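Local coordinates for ribonuclease P protein component 3 (Thermococcus kodakarensis KOD1, PDB 3WYZ) that probably acts as a protein subunit of RNase P, the ribonucleoprotein that cuts the 5' leader from precursor tRNA to give mature tRNA, at residues A[13-18]-A[189-194]; A[34-39]-A[56-61]; A[75-80]-A[99-104]; A[112-117]-A[153-158]. All coordinates share one frame; numbering follows the deposited sequence.

The four contacts sit round one TIM barrel-like fold, two where an outer helix meets a parallel strand, one between two helices and one between a loop and a helix. Interaction 1 ties the first strand to helix 188-198, near the far end of the chain, so the other three are nested inside the loop it closes; they follow in series. Interactions 1 and 2 share the sheet, since strands 14-18 and 33-41 are neighbours, although their centres lie about 18 Å apart. Interaction 3 lies on the other side of the chain's centre from interaction 1. It reaches interaction 4, about 21 Å away between centres, through a probable hydrogen bond from N99 ND2 to P113 O.

Interaction 1. Residues A[13-18]-A[189-194]; sequences FVEMDV and RDLMSL
The carboxylate of E15, whose OE2 meets the CD1 methyl of L191 on the outer helix, is held by several groups. Its OE1 takes the backbone N-H of D17 on the anti side, with D17 N to E15 OE1 at 2.8 Å and an angle of 168° at the hydrogen, and is also hydrogen-bonded to T176 OG1. OE2 has its own partner in S177 OG. This is the seam of the TIM barrel-like fold: E15 sits on the first strand, 14-18, and T176 on the last, 173-176, while helix 188-198 packs outside. The side chain first runs anti to the backbone N, chi1 173°, then bends at chi2, which puts OE2 3.8 Å from L191 CD1; the two side chains cross at about a right angle. With both oxygens engaged, the carboxylate should be well fixed in its rotation, and the leucine methyl meets a polar group whose hydrogen-bonding needs are met elsewhere. Two residues before E15, just ahead of the strand, F13 meets M192 in a Met-aromatic contact, also crossing at about a right angle. L209 of helix 202-209 touches F13, L191 and M192, so this corner has a third wall. The sulfur lies obliquely to the F13 ring, 5.3 Å from M192 SD to its centroid, and the bend at the end of the methionine lets SD and CE both approach F13 CE1, each at 4.1 Å.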
loop_
_atom_site.group_PDB
_atom_site.type_symbol
_atom_site.label_atom_id
_atom_site.label_comp_id
_atom_site.label_asym_id
_atom_site.label_seq_id
_atom_site.Cartn_x
_atom_site.Cartn_y
_atom_site.Cartn_z
ATOM N N PHE A 13 -13.431 7.584 5.402
ATOM C CA PHE A 13 -12.423 6.518 5.401
ATOM C C PHE A 13 -12.262 5.860 4.033
ATOM O O PHE A 13 -13.246 5.587 3.360
ATOM C CB PHE A 13 -12.791 5.457 6.443
ATOM C CG PHE A 13 -12.973 6.012 7.830
ATOM C CD1 PHE A 13 -11.889 6.531 8.533
ATOM C CD2 PHE A 13 -14.226 6.029 8.431
ATOM C CE1 PHE A 13 -12.050 7.049 9.806
ATOM C CE2 PHE A 13 -14.394 6.541 9.706
ATOM C CZ PHE A 13 -13.306 7.055 10.392
ATOM N N VAL A 14 -11.014 5.597 3.643
ATOM C CA VAL A 14 -10.695 4.995 2.341
ATOM C C VAL A 14 -9.841 3.737 2.526
ATOM O O VAL A 14 -8.854 3.757 3.248
ATOM C CB VAL A 14 -9.934 5.978 1.441
ATOM C CG1 VAL A 14 -9.517 5.308 0.132
ATOM C CG2 VAL A 14 -10.782 7.218 1.173
ATOM N N GLU A 15 -10.232 2.647 1.875
ATOM C CA GLU A 15 -9.444 1.412 1.891
ATOM C C GLU A 15 -8.659 1.329 0.586
ATOM O O GLU A 15 -9.241 1.164 -0.476
ATOM C CB GLU A 15 -10.364 0.202 2.076
ATOM C CG GLU A 15 -9.711 -1.169 1.945
ATOM C CD GLU A 15 -8.396 -1.308 2.694
ATOM O OE1 GLU A 15 -7.358 -0.929 2.129
ATOM O OE2 GLU A 15 -8.396 -1.829 3.833
ATOM N N MET A 16 -7.337 1.457 0.692
ATOM C CA MET A 16 -6.454 1.604 -0.463
ATOM C C MET A 16 -6.039 0.300 -1.128
ATOM O O MET A 16 -5.552 0.322 -2.250
ATOM C CB MET A 16 -5.182 2.353 -0.061
ATOM C CG MET A 16 -5.390 3.813 0.282
ATOM S SD MET A 16 -5.992 4.760 -1.117
ATOM C CE MET A 16 -4.491 4.956 -2.085
ATOM N N ASP A 17 -6.229 -0.829 -0.456
ATOM C CA ASP A 17 -5.700 -2.091 -0.956
ATOM C C ASP A 17 -6.507 -3.293 -0.459
ATOM O O ASP A 17 -6.336 -3.746 0.666
ATOM C CB ASP A 17 -4.226 -2.192 -0.537
ATOM C CG ASP A 17 -3.509 -3.385 -1.130
ATOM O OD1 ASP A 17 -4.029 -3.991 -2.087
ATOM O OD2 ASP A 17 -2.401 -3.695 -0.626
ATOM N N VAL A 18 -7.414 -3.772 -1.307
ATOM C CA VAL A 18 -8.090 -5.057 -1.115
ATOM C C VAL A 18 -7.977 -5.845 -2.418
ATOM O O VAL A 18 -8.081 -5.279 -3.504
ATOM C CB VAL A 18 -9.571 -4.897 -0.703
ATOM C CG1 VAL A 18 -9.674 -4.309 0.689
ATOM C CG2 VAL A 18 -10.332 -4.025 -1.675
ATOM N N ARG A 189 -11.966 1.742 12.336
ATOM C CA ARG A 189 -11.574 1.833 13.737
ATOM C C ARG A 189 -10.459 0.841 14.083
ATOM O O ARG A 189 -9.548 1.173 14.832
ATOM C CB ARG A 189 -12.796 1.615 14.633
ATOM C CG ARG A 189 -12.574 1.971 16.093
ATOM C CD ARG A 189 -13.877 1.926 16.881
ATOM N NE ARG A 189 -14.656 3.160 16.749
ATOM C CZ ARG A 189 -15.667 3.359 15.899
ATOM N NH1 ARG A 189 -16.073 2.409 15.058
ATOM N NH2 ARG A 189 -16.291 4.533 15.895
ATOM N N ASP A 190 -10.528 -0.364 13.524
ATOM C CA ASP A 190 -9.483 -1.369 13.731
ATOM C C ASP A 190 -8.195 -1.015 12.997
ATOM O O ASP A 190 -7.103 -1.244 13.522
ATOM C CB ASP A 190 -9.952 -2.763 13.298
ATOM C CG ASP A 190 -10.953 -3.381 14.277
ATOM O OD1 ASP A 190 -11.553 -2.613 15.072
ATOM O OD2 ASP A 190 -11.141 -4.628 14.241
ATOM N N LEU A 191 -8.312 -0.468 11.790
ATOM C CA LEU A 191 -7.127 -0.054 11.039
ATOM C C LEU A 191 -6.405 1.095 11.739
ATOM O O LEU A 191 -5.183 1.168 11.705
ATOM C CB LEU A 191 -7.497 0.339 9.604
ATOM C CG LEU A 191 -7.995 -0.777 8.676
ATOM C CD1 LEU A 191 -8.185 -0.216 7.284
ATOM C CD2 LEU A 191 -7.038 -1.961 8.638
ATOM N N MET A 192 -7.163 1.976 12.383
ATOM C CA MET A 192 -6.587 3.073 13.160
ATOM C C MET A 192 -5.923 2.576 14.446
ATOM O O MET A 192 -4.966 3.186 14.931
ATOM C CB MET A 192 -7.657 4.121 13.478
ATOM C CG MET A 192 -8.096 4.910 12.258
ATOM S SD MET A 192 -9.216 6.278 12.613
ATOM C CE MET A 192 -10.616 5.428 13.342
ATOM N N SER A 193 -6.420 1.467 14.997
ATOM C CA SER A 193 -5.781 0.835 16.151
ATOM C C SER A 193 -4.391 0.307 15.811
ATOM O O SER A 193 -3.498 0.356 16.650
ATOM C CB SER A 193 -6.649 -0.299 16.698
ATOM O OG SER A 193 -7.912 0.195 17.099
ATOM N N LEU A 194 -4.209 -0.215 14.597
ATOM C CA LEU A 194 -2.875 -0.597 14.136
ATOM C C LEU A 194 -1.965 0.625 14.150
ATOM O O LEU A 194 -0.837 0.554 14.633
ATOM C CB LEU A 194 -2.918 -1.199 12.731
ATOM C CG LEU A 194 -1.578 -1.578 12.086
ATOM C CD1 LEU A 194 -0.818 -2.594 12.926
ATOM C CD2 LEU A 194 -1.799 -2.117 10.682
#

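Interaction 2. Residues A[34-39]-A[56-61]; sequences VVFTKK and KELRGK
L58 reaches from its helix toward the strand and splits its two methyls between F36 and K38, crossing each of those side chains at roughly a right angle. The branch ending in CD2 goes to the phenylalanine: L58 CD2 lies 3.7 Å from F36 CE1 and 4.0 Å from F36 CD1, approaching the ring obliquely. The other branch lies against the lysine, L58 CD1 being 3.8 Å from K38 CD and 3.9 Å from K38 CB, so this methyl rests along the aliphatic stem. F36 and K38 are two residues apart on strand 33-41 and therefore stand on the same side of it, the side that faces helix 48-62; T37 between them points the other way. Both have CG anti to the backbone N, chi1 -178° in each, and the leucine fits across the pair. The arrangement belongs to a beta-alpha-beta unit, strand 33-41, helix 48-62, strand 65-70, in which the helix lies over the sheet. L58 also touches V65 of the next strand, and F36 stacks on Y62 at the end of the helix while H24 of helix 21-30 touches it. The lysine stays extended until its last torsion, which turns NZ away from the helix. What meets here is hydrocarbon on hydrocarbon: K38 gives its methylenes to the packing, and its ammonium group points away from the contact, which is therefore apolar in character.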
loop_
_atom_site.group_PDB
_atom_site.type_symbol
_atom_site.label_atom_id
_atom_site.label_comp_id
_atom_site.label_asym_id
_atom_site.label_seq_id
_atom_site.Cartn_x
_atom_site.Cartn_y
_atom_site.Cartn_z
ATOM N N VAL A 34 -13.240 2.186 -1.849
ATOM C CA VAL A 34 -12.451 0.962 -1.770
ATOM C C VAL A 34 -11.727 0.738 -3.094
ATOM O O VAL A 34 -12.358 0.634 -4.144
ATOM C CB VAL A 34 -13.320 -0.268 -1.426
ATOM C CG1 VAL A 34 -12.453 -1.508 -1.271
ATOM C CG2 VAL A 34 -14.108 -0.028 -0.148
ATOM N N VAL A 35 -10.400 0.682 -3.030
ATOM C CA VAL A 35 -9.570 0.424 -4.197
ATOM C C VAL A 35 -9.315 -1.081 -4.325
ATOM O O VAL A 35 -8.833 -1.707 -3.391
ATOM C CB VAL A 35 -8.229 1.174 -4.080
ATOM C CG1 VAL A 35 -7.335 0.885 -5.283
ATOM C CG2 VAL A 35 -8.463 2.676 -3.924
ATOM N N PHE A 36 -9.660 -1.657 -5.475
ATOM C CA PHE A 36 -9.364 -3.055 -5.754
ATOM C C PHE A 36 -7.968 -3.188 -6.357
ATOM O O PHE A 36 -7.658 -2.562 -7.367
ATOM C CB PHE A 36 -10.397 -3.663 -6.703
ATOM C CG PHE A 36 -10.162 -5.124 -6.986
ATOM C CD1 PHE A 36 -9.326 -5.518 -8.027
ATOM C CD2 PHE A 36 -10.765 -6.097 -6.208
ATOM C CE1 PHE A 36 -9.099 -6.860 -8.285
ATOM C CE2 PHE A 36 -10.545 -7.439 -6.460
ATOM C CZ PHE A 36 -9.712 -7.820 -7.501
ATOM N N THR A 37 -7.131 -4.011 -5.736
ATOM C CA THR A 37 -5.756 -4.193 -6.176
ATOM C C THR A 37 -5.590 -5.515 -6.931
ATOM O O THR A 37 -5.934 -6.583 -6.419
ATOM C CB THR A 37 -4.797 -4.168 -4.971
ATOM O OG1 THR A 37 -4.893 -2.894 -4.311
ATOM C CG2 THR A 37 -3.361 -4.402 -5.420
ATOM N N LYS A 38 -5.083 -5.429 -8.157
ATOM C CA LYS A 38 -4.738 -6.613 -8.931
ATOM C C LYS A 38 -3.275 -6.949 -8.665
ATOM O O LYS A 38 -2.383 -6.156 -8.963
ATOM C CB LYS A 38 -4.956 -6.369 -10.425
ATOM C CG LYS A 38 -4.666 -7.577 -11.304
ATOM C CD LYS A 38 -4.424 -7.171 -12.749
ATOM C CE LYS A 38 -4.200 -8.384 -13.644
ATOM N NZ LYS A 38 -2.972 -9.150 -13.299
ATOM N N LYS A 39 -3.037 -8.123 -8.095
ATOM C CA LYS A 39 -1.689 -8.585 -7.804
ATOM C C LYS A 39 -1.053 -9.091 -9.096
ATOM O O LYS A 39 -1.661 -9.875 -9.827
ATOM C CB LYS A 39 -1.735 -9.681 -6.742
ATOM C CG LYS A 39 -0.399 -9.976 -6.084
ATOM C CD LYS A 39 -0.595 -10.701 -4.760
ATOM C CE LYS A 39 0.732 -11.093 -4.136
ATOM N NZ LYS A 39 0.561 -11.646 -2.765
ATOM N N LYS A 56 -9.406 -2.539 -17.913
ATOM C CA LYS A 56 -10.695 -2.020 -18.359
ATOM C C LYS A 56 -11.833 -2.805 -17.717
ATOM O O LYS A 56 -12.803 -2.223 -17.236
ATOM C CB LYS A 56 -10.808 -2.079 -19.887
ATOM C CG LYS A 56 -12.035 -1.364 -20.441
ATOM C CD LYS A 56 -12.170 -1.522 -21.951
ATOM C CE LYS A 56 -13.510 -0.989 -22.439
ATOM N NZ LYS A 56 -13.593 -0.925 -23.925
ATOM N N GLU A 57 -11.696 -4.128 -17.708
ATOM C CA GLU A 57 -12.678 -5.013 -17.082
ATOM C C GLU A 57 -12.733 -4.792 -15.569
ATOM O O GLU A 57 -13.810 -4.855 -14.973
ATOM C CB GLU A 57 -12.356 -6.481 -17.399
ATOM C CG GLU A 57 -13.460 -7.465 -17.033
ATOM C CD GLU A 57 -13.110 -8.916 -17.353
ATOM O OE1 GLU A 57 -12.251 -9.163 -18.233
ATOM O OE2 GLU A 57 -13.708 -9.820 -16.721
ATOM N N LEU A 58 -11.575 -4.540 -14.958
ATOM C CA LEU A 58 -11.493 -4.239 -13.522
ATOM C C LEU A 58 -12.094 -2.878 -13.177
ATOM O O LEU A 58 -12.814 -2.746 -12.186
ATOM C CB LEU A 58 -10.040 -4.298 -13.036
ATOM C CG LEU A 58 -9.416 -5.695 -12.979
ATOM C CD1 LEU A 58 -7.907 -5.604 -12.845
ATOM C CD2 LEU A 58 -10.012 -6.513 -11.841
ATOM N N ARG A 59 -11.794 -1.877 -13.996
ATOM C CA ARG A 59 -12.340 -0.531 -13.816
ATOM C C ARG A 59 -13.860 -0.516 -13.938
ATOM O O ARG A 59 -14.534 0.174 -13.181
ATOM C CB ARG A 59 -11.735 0.440 -14.831
ATOM C CG ARG A 59 -10.434 1.092 -14.384
ATOM C CD ARG A 59 -9.493 1.352 -15.554
ATOM N NE ARG A 59 -10.186 1.863 -16.739
ATOM C CZ ARG A 59 -9.699 1.829 -17.980
ATOM N NH1 ARG A 59 -8.495 1.319 -18.228
ATOM N NH2 ARG A 59 -10.420 2.316 -18.987
ATOM N N GLY A 60 -14.392 -1.277 -14.889
ATOM C CA GLY A 60 -15.838 -1.407 -15.058
ATOM C C GLY A 60 -16.500 -2.182 -13.934
ATOM O O GLY A 60 -17.665 -1.967 -13.630
ATOM N N LYS A 61 -15.750 -3.089 -13.318
ATOM C CA LYS A 61 -16.266 -3.934 -12.243
ATOM C C LYS A 61 -16.179 -3.256 -10.870
ATOM O O LYS A 61 -17.152 -3.262 -10.110
ATOM C CB LYS A 61 -15.510 -5.269 -12.234
ATOM C CG LYS A 61 -15.838 -6.202 -11.082
ATOM C CD LYS A 61 -17.319 -6.541 -11.003
ATOM C CE LYS A 61 -17.593 -7.526 -9.877
ATOM N NZ LYS A 61 -16.899 -8.829 -10.086
#

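Interaction 3. Residues A[75-80]-A[99-104]; sequences SLIREV and NRMAIE
Helices 75-80 and 99-104 run side by side in nearly the same direction, their axes 9.2 Å apart at closest approach and crossing at -22°, with I77 and A102 bringing the backbones nearest. M101 is the side chain that fills the gap. Its CG lies 4.1 Å from I77 CB, and from there the chain turns at chi2 (59°) and carries the methyl out to R78. That arginine and the methionine cross at about a right angle: M101 CE sits over one face of the guanidinium, 3.0 Å above its plane and offset toward the rim, close to NH2, and 3.6 Å from R78 CB. The bend at chi3 of R78 is what folds the guanidinium back above the methyl, so the CE methyl is tucked between the stem of the arginine and its flat head. The modelled approach to the guanidinium is short, and its exact value is doubtful. On the inner side, I77 CG2 is 3.8 Å from M101 O and 4.2 Å from A102 CA, meeting the backbone of the second helix. In the TIM barrel-like fold these are successive outer helices, 74-83 and 96-104, and strand 88-92 lies beneath them: V91 touches both I77 and A102, while L110 of the next strand touches A102. Toward solvent, R100 NE and E104 OE1 form a salt bridge of 3.1 Å along the second helix.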
loop_
_atom_site.group_PDB
_atom_site.type_symbol
_atom_site.label_atom_id
_atom_site.label_comp_id
_atom_site.label_asym_id
_atom_site.label_seq_id
_atom_site.Cartn_x
_atom_site.Cartn_y
_atom_site.Cartn_z
ATOM N N SER A 75 14.197 -2.809 -13.344
ATOM C CA SER A 75 13.887 -2.283 -14.679
ATOM C C SER A 75 12.398 -2.361 -15.045
ATOM O O SER A 75 11.914 -1.567 -15.850
ATOM C CB SER A 75 14.720 -3.015 -15.742
ATOM O OG SER A 75 14.590 -4.424 -15.623
ATOM N N LEU A 76 11.682 -3.315 -14.456
ATOM C CA LEU A 76 10.246 -3.481 -14.712
ATOM C C LEU A 76 9.400 -2.367 -14.085
ATOM O O LEU A 76 8.367 -1.991 -14.638
ATOM C CB LEU A 76 9.760 -4.845 -14.209
ATOM C CG LEU A 76 10.064 -6.066 -15.088
ATOM C CD1 LEU A 76 11.515 -6.139 -15.547
ATOM C CD2 LEU A 76 9.696 -7.328 -14.334
ATOM N N ILE A 77 9.842 -1.846 -12.939
ATOM C CA ILE A 77 9.141 -0.758 -12.254
ATOM C C ILE A 77 9.151 0.492 -13.129
ATOM O O ILE A 77 8.126 1.165 -13.260
ATOM C CB ILE A 77 9.751 -0.439 -10.860
ATOM C CG1 ILE A 77 9.308 -1.464 -9.806
ATOM C CG2 ILE A 77 9.322 0.943 -10.373
ATOM C CD1 ILE A 77 9.826 -2.869 -10.010
ATOM N N ARG A 78 10.307 0.798 -13.719
ATOM C CA ARG A 78 10.438 1.946 -14.623
ATOM C C ARG A 78 9.622 1.739 -15.895
ATOM O O ARG A 78 8.971 2.662 -16.382
ATOM C CB ARG A 78 11.904 2.184 -14.999
ATOM C CG ARG A 78 12.181 3.587 -15.520
ATOM C CD ARG A 78 13.560 3.711 -16.152
ATOM N NE ARG A 78 14.645 3.342 -15.238
ATOM C CZ ARG A 78 15.273 2.162 -15.210
ATOM N NH1 ARG A 78 14.949 1.178 -16.049
ATOM N NH2 ARG A 78 16.247 1.962 -14.326
ATOM N N GLU A 79 9.664 0.520 -16.424
ATOM C CA GLU A 79 8.990 0.197 -17.677
ATOM C C GLU A 79 7.475 0.322 -17.555
ATOM O O GLU A 79 6.827 0.876 -18.439
ATOM C CB GLU A 79 9.379 -1.213 -18.145
ATOM C CG GLU A 79 8.904 -1.573 -19.548
ATOM C CD GLU A 79 9.419 -0.629 -20.628
ATOM O OE1 GLU A 79 10.575 -0.162 -20.525
ATOM O OE2 GLU A 79 8.665 -0.357 -21.588
ATOM N N VAL A 80 6.920 -0.184 -16.457
ATOM C CA VAL A 80 5.478 -0.094 -16.201
ATOM C C VAL A 80 5.047 1.355 -15.930
ATOM O O VAL A 80 3.988 1.786 -16.381
ATOM C CB VAL A 80 5.059 -1.003 -15.025
ATOM C CG1 VAL A 80 3.594 -0.794 -14.663
ATOM C CG2 VAL A 80 5.307 -2.466 -15.368
ATOM N N ASN A 99 12.646 -1.733 -3.118
ATOM C CA ASN A 99 12.255 -0.618 -2.264
ATOM C C ASN A 99 12.810 0.709 -2.778
ATOM O O ASN A 99 12.089 1.697 -2.834
ATOM C CB ASN A 99 12.721 -0.840 -0.819
ATOM C CG ASN A 99 11.925 -1.909 -0.099
ATOM O OD1 ASN A 99 11.071 -2.557 -0.683
ATOM N ND2 ASN A 99 12.217 -2.106 1.178
ATOM N N ARG A 100 14.086 0.718 -3.156
ATOM C CA ARG A 100 14.741 1.921 -3.672
ATOM C C ARG A 100 14.198 2.332 -5.040
ATOM O O ARG A 100 13.898 3.507 -5.262
ATOM C CB ARG A 100 16.256 1.705 -3.757
ATOM C CG ARG A 100 17.065 2.972 -4.025
ATOM C CD ARG A 100 18.419 2.656 -4.654
ATOM N NE ARG A 100 18.274 2.093 -6.001
ATOM C CZ ARG A 100 19.282 1.705 -6.783
ATOM N NH1 ARG A 100 20.546 1.810 -6.376
ATOM N NH2 ARG A 100 19.023 1.209 -7.990
ATOM N N MET A 101 14.070 1.367 -5.948
ATOM C CA MET A 101 13.620 1.647 -7.315
ATOM C C MET A 101 12.156 2.078 -7.374
ATOM O O MET A 101 11.774 2.867 -8.238
ATOM C CB MET A 101 13.823 0.424 -8.212
ATOM C CG MET A 101 13.563 0.687 -9.694
ATOM S SD MET A 101 14.627 1.973 -10.386
ATOM C CE MET A 101 13.977 2.094 -12.047
ATOM N N ALA A 102 11.337 1.545 -6.471
ATOM C CA ALA A 102 9.946 1.974 -6.357
ATOM C C ALA A 102 9.869 3.449 -5.965
ATOM O O ALA A 102 9.064 4.197 -6.517
ATOM C CB ALA A 102 9.215 1.119 -5.340
ATOM N N ILE A 103 10.717 3.852 -5.023
ATOM C CA ILE A 103 10.800 5.242 -4.581
ATOM C C ILE A 103 11.337 6.128 -5.697
ATOM O O ILE A 103 10.744 7.167 -6.008
ATOM C CB ILE A 103 11.723 5.408 -3.347
ATOM C CG1 ILE A 103 11.172 4.644 -2.125
ATOM C CG2 ILE A 103 11.929 6.887 -3.015
ATOM C CD1 ILE A 103 9.805 5.093 -1.657
ATOM N N GLU A 104 12.466 5.717 -6.278
ATOM C CA GLU A 104 13.144 6.495 -7.329
ATOM C C GLU A 104 12.243 6.775 -8.536
ATOM O O GLU A 104 12.262 7.873 -9.091
ATOM C CB GLU A 104 14.433 5.789 -7.784
ATOM C CG GLU A 104 15.587 5.908 -6.793
ATOM C CD GLU A 104 16.813 5.079 -7.169
ATOM O OE1 GLU A 104 16.674 4.046 -7.867
ATOM O OE2 GLU A 104 17.929 5.455 -6.745
#

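Interaction 4. Residues A[112-117]-A[153-158]; sequences SPWFGR and AQILRF
The flat groups of W114 and F158 do not meet ring to ring: the two side chains cross obliquely and touch at their CB atoms, and each ring has a backbone atom of its own segment over one face. S112 CA lies 3.8 Å above the centre of the W114 ring, and Q154 O stands 3.0 Å above the centre of the F158 ring. The setting is a loop of the TIM barrel-like fold, following strand 109-111 and packing on helix 149-168. Two overlapping beta turns shape it, type I from S112 to F115 and type II from W114 to R117, with G116 at the positive phi that the second turn needs. W114 holds CG between its backbone N and carbonyl carbon (chi1 55°), which lays the indole along the helix. W114 CB then meets F158 CB at 3.7 Å, while I155, one turn earlier in the helix, adds its two methyl ends: its CG2 is 4.0 Å from W114 NE1 and its CD1 4.1 Å from W114 CD1. F139, M159 and T162 also touch the indole. R117 turns its guanidinium away, to G94 O and D119, but its carbonyl faces the helix, where R117 O lies 3.4 Å from F158 CE2.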
loop_
_atom_site.group_PDB
_atom_site.type_symbol
_atom_site.label_atom_id
_atom_site.label_comp_id
_atom_site.label_asym_id
_atom_site.label_seq_id
_atom_site.Cartn_x
_atom_site.Cartn_y
_atom_site.Cartn_z
ATOM N N SER A 112 4.541 -2.095 2.429
ATOM C CA SER A 112 5.281 -2.938 3.373
ATOM C C SER A 112 6.740 -3.191 2.971
ATOM O O SER A 112 7.074 -4.286 2.533
ATOM C CB SER A 112 4.561 -4.278 3.547
ATOM O OG SER A 112 3.279 -4.093 4.106
ATOM N N PRO A 113 7.613 -2.181 3.127
ATOM C CA PRO A 113 9.031 -2.349 2.778
ATOM C C PRO A 113 9.744 -3.410 3.614
ATOM O O PRO A 113 10.769 -3.941 3.183
ATOM C CB PRO A 113 9.633 -0.956 3.036
ATOM C CG PRO A 113 8.643 -0.249 3.907
ATOM C CD PRO A 113 7.304 -0.804 3.543
ATOM N N TRP A 114 9.194 -3.700 4.792
ATOM C CA TRP A 114 9.716 -4.721 5.706
ATOM C C TRP A 114 9.346 -6.153 5.302
ATOM O O TRP A 114 9.894 -7.109 5.848
ATOM C CB TRP A 114 9.197 -4.467 7.137
ATOM C CG TRP A 114 7.701 -4.380 7.204
ATOM C CD1 TRP A 114 6.814 -5.418 7.299
ATOM C CD2 TRP A 114 6.911 -3.184 7.144
ATOM N NE1 TRP A 114 5.525 -4.940 7.304
ATOM C CE2 TRP A 114 5.557 -3.573 7.204
ATOM C CE3 TRP A 114 7.221 -1.822 7.045
ATOM C CZ2 TRP A 114 4.515 -2.650 7.170
ATOM C CZ3 TRP A 114 6.181 -0.903 7.006
ATOM C CH2 TRP A 114 4.844 -1.322 7.067
ATOM N N PHE A 115 8.406 -6.303 4.371
ATOM C CA PHE A 115 7.797 -7.602 4.065
ATOM C C PHE A 115 8.832 -8.701 3.801
ATOM O O PHE A 115 9.610 -8.618 2.861
ATOM C CB PHE A 115 6.846 -7.468 2.864
ATOM C CG PHE A 115 6.105 -8.731 2.523
ATOM C CD1 PHE A 115 5.098 -9.202 3.348
ATOM C CD2 PHE A 115 6.411 -9.444 1.370
ATOM C CE1 PHE A 115 4.408 -10.369 3.034
ATOM C CE2 PHE A 115 5.721 -10.609 1.049
ATOM C CZ PHE A 115 4.720 -11.074 1.885
ATOM N N GLY A 116 8.831 -9.724 4.648
ATOM C CA GLY A 116 9.737 -10.863 4.497
ATOM C C GLY A 116 11.184 -10.553 4.839
ATOM O O GLY A 116 12.095 -11.111 4.235
ATOM N N ARG A 117 11.396 -9.672 5.814
ATOM C CA ARG A 117 12.742 -9.259 6.213
ATOM C C ARG A 117 12.940 -9.380 7.717
ATOM O O ARG A 117 11.989 -9.618 8.471
ATOM C CB ARG A 117 13.000 -7.805 5.810
ATOM C CG ARG A 117 12.844 -7.501 4.329
ATOM C CD ARG A 117 13.139 -6.030 4.055
ATOM N NE ARG A 117 14.522 -5.673 4.364
ATOM C CZ ARG A 117 15.571 -5.977 3.603
ATOM N NH1 ARG A 117 15.425 -6.641 2.461
ATOM N NH2 ARG A 117 16.782 -5.605 3.983
ATOM N N ALA A 153 5.561 -9.443 16.851
ATOM C CA ALA A 153 6.445 -8.509 17.544
ATOM C C ALA A 153 7.590 -8.027 16.649
ATOM O O ALA A 153 8.042 -6.895 16.785
ATOM C CB ALA A 153 6.991 -9.146 18.811
ATOM N N GLN A 154 8.057 -8.877 15.735
ATOM C CA GLN A 154 9.103 -8.477 14.789
ATOM C C GLN A 154 8.536 -7.490 13.771
ATOM O O GLN A 154 9.141 -6.456 13.489
ATOM C CB GLN A 154 9.685 -9.679 14.037
ATOM C CG GLN A 154 10.108 -10.867 14.890
ATOM C CD GLN A 154 10.834 -10.473 16.161
ATOM O OE1 GLN A 154 10.353 -10.726 17.281
ATOM N NE2 GLN A 154 11.998 -9.854 16.001
ATOM N N ILE A 155 7.371 -7.824 13.223
ATOM C CA ILE A 155 6.679 -6.962 12.263
ATOM C C ILE A 155 6.334 -5.610 12.894
ATOM O O ILE A 155 6.592 -4.570 12.299
ATOM C CB ILE A 155 5.379 -7.616 11.731
ATOM C CG1 ILE A 155 5.669 -8.918 10.952
ATOM C CG2 ILE A 155 4.615 -6.647 10.839
ATOM C CD1 ILE A 155 6.340 -8.733 9.603
ATOM N N LEU A 156 5.760 -5.629 14.095
ATOM C CA LEU A 156 5.374 -4.389 14.782
ATOM C C LEU A 156 6.573 -3.474 15.020
ATOM O O LEU A 156 6.457 -2.252 14.846
ATOM C CB LEU A 156 4.667 -4.676 16.108
ATOM C CG LEU A 156 3.222 -5.171 15.984
ATOM C CD1 LEU A 156 2.747 -5.833 17.273
ATOM C CD2 LEU A 156 2.278 -4.046 15.588
ATOM N N ARG A 157 7.717 -4.055 15.398
ATOM C CA ARG A 157 8.947 -3.271 15.554
ATOM C C ARG A 157 9.337 -2.575 14.252
ATOM O O ARG A 157 9.704 -1.403 14.265
ATOM C CB ARG A 157 10.120 -4.128 16.066
ATOM C CG ARG A 157 10.063 -4.409 17.561
ATOM C CD ARG A 157 11.359 -4.979 18.140
ATOM N NE ARG A 157 11.981 -6.027 17.314
ATOM C CZ ARG A 157 12.942 -5.827 16.408
ATOM N NH1 ARG A 157 13.428 -6.858 15.730
ATOM N NH2 ARG A 157 13.424 -4.611 16.161
ATOM N N PHE A 158 9.250 -3.297 13.136
ATOM C CA PHE A 158 9.617 -2.746 11.831
ATOM C C PHE A 158 8.671 -1.633 11.418
ATOM O O PHE A 158 9.097 -0.631 10.846
ATOM C CB PHE A 158 9.632 -3.829 10.737
ATOM C CG PHE A 158 10.514 -5.013 11.048
ATOM C CD1 PHE A 158 11.679 -4.871 11.791
ATOM C CD2 PHE A 158 10.177 -6.274 10.578
ATOM C CE1 PHE A 158 12.484 -5.965 12.065
ATOM C CE2 PHE A 158 10.970 -7.370 10.849
ATOM C CZ PHE A 158 12.126 -7.220 11.591
#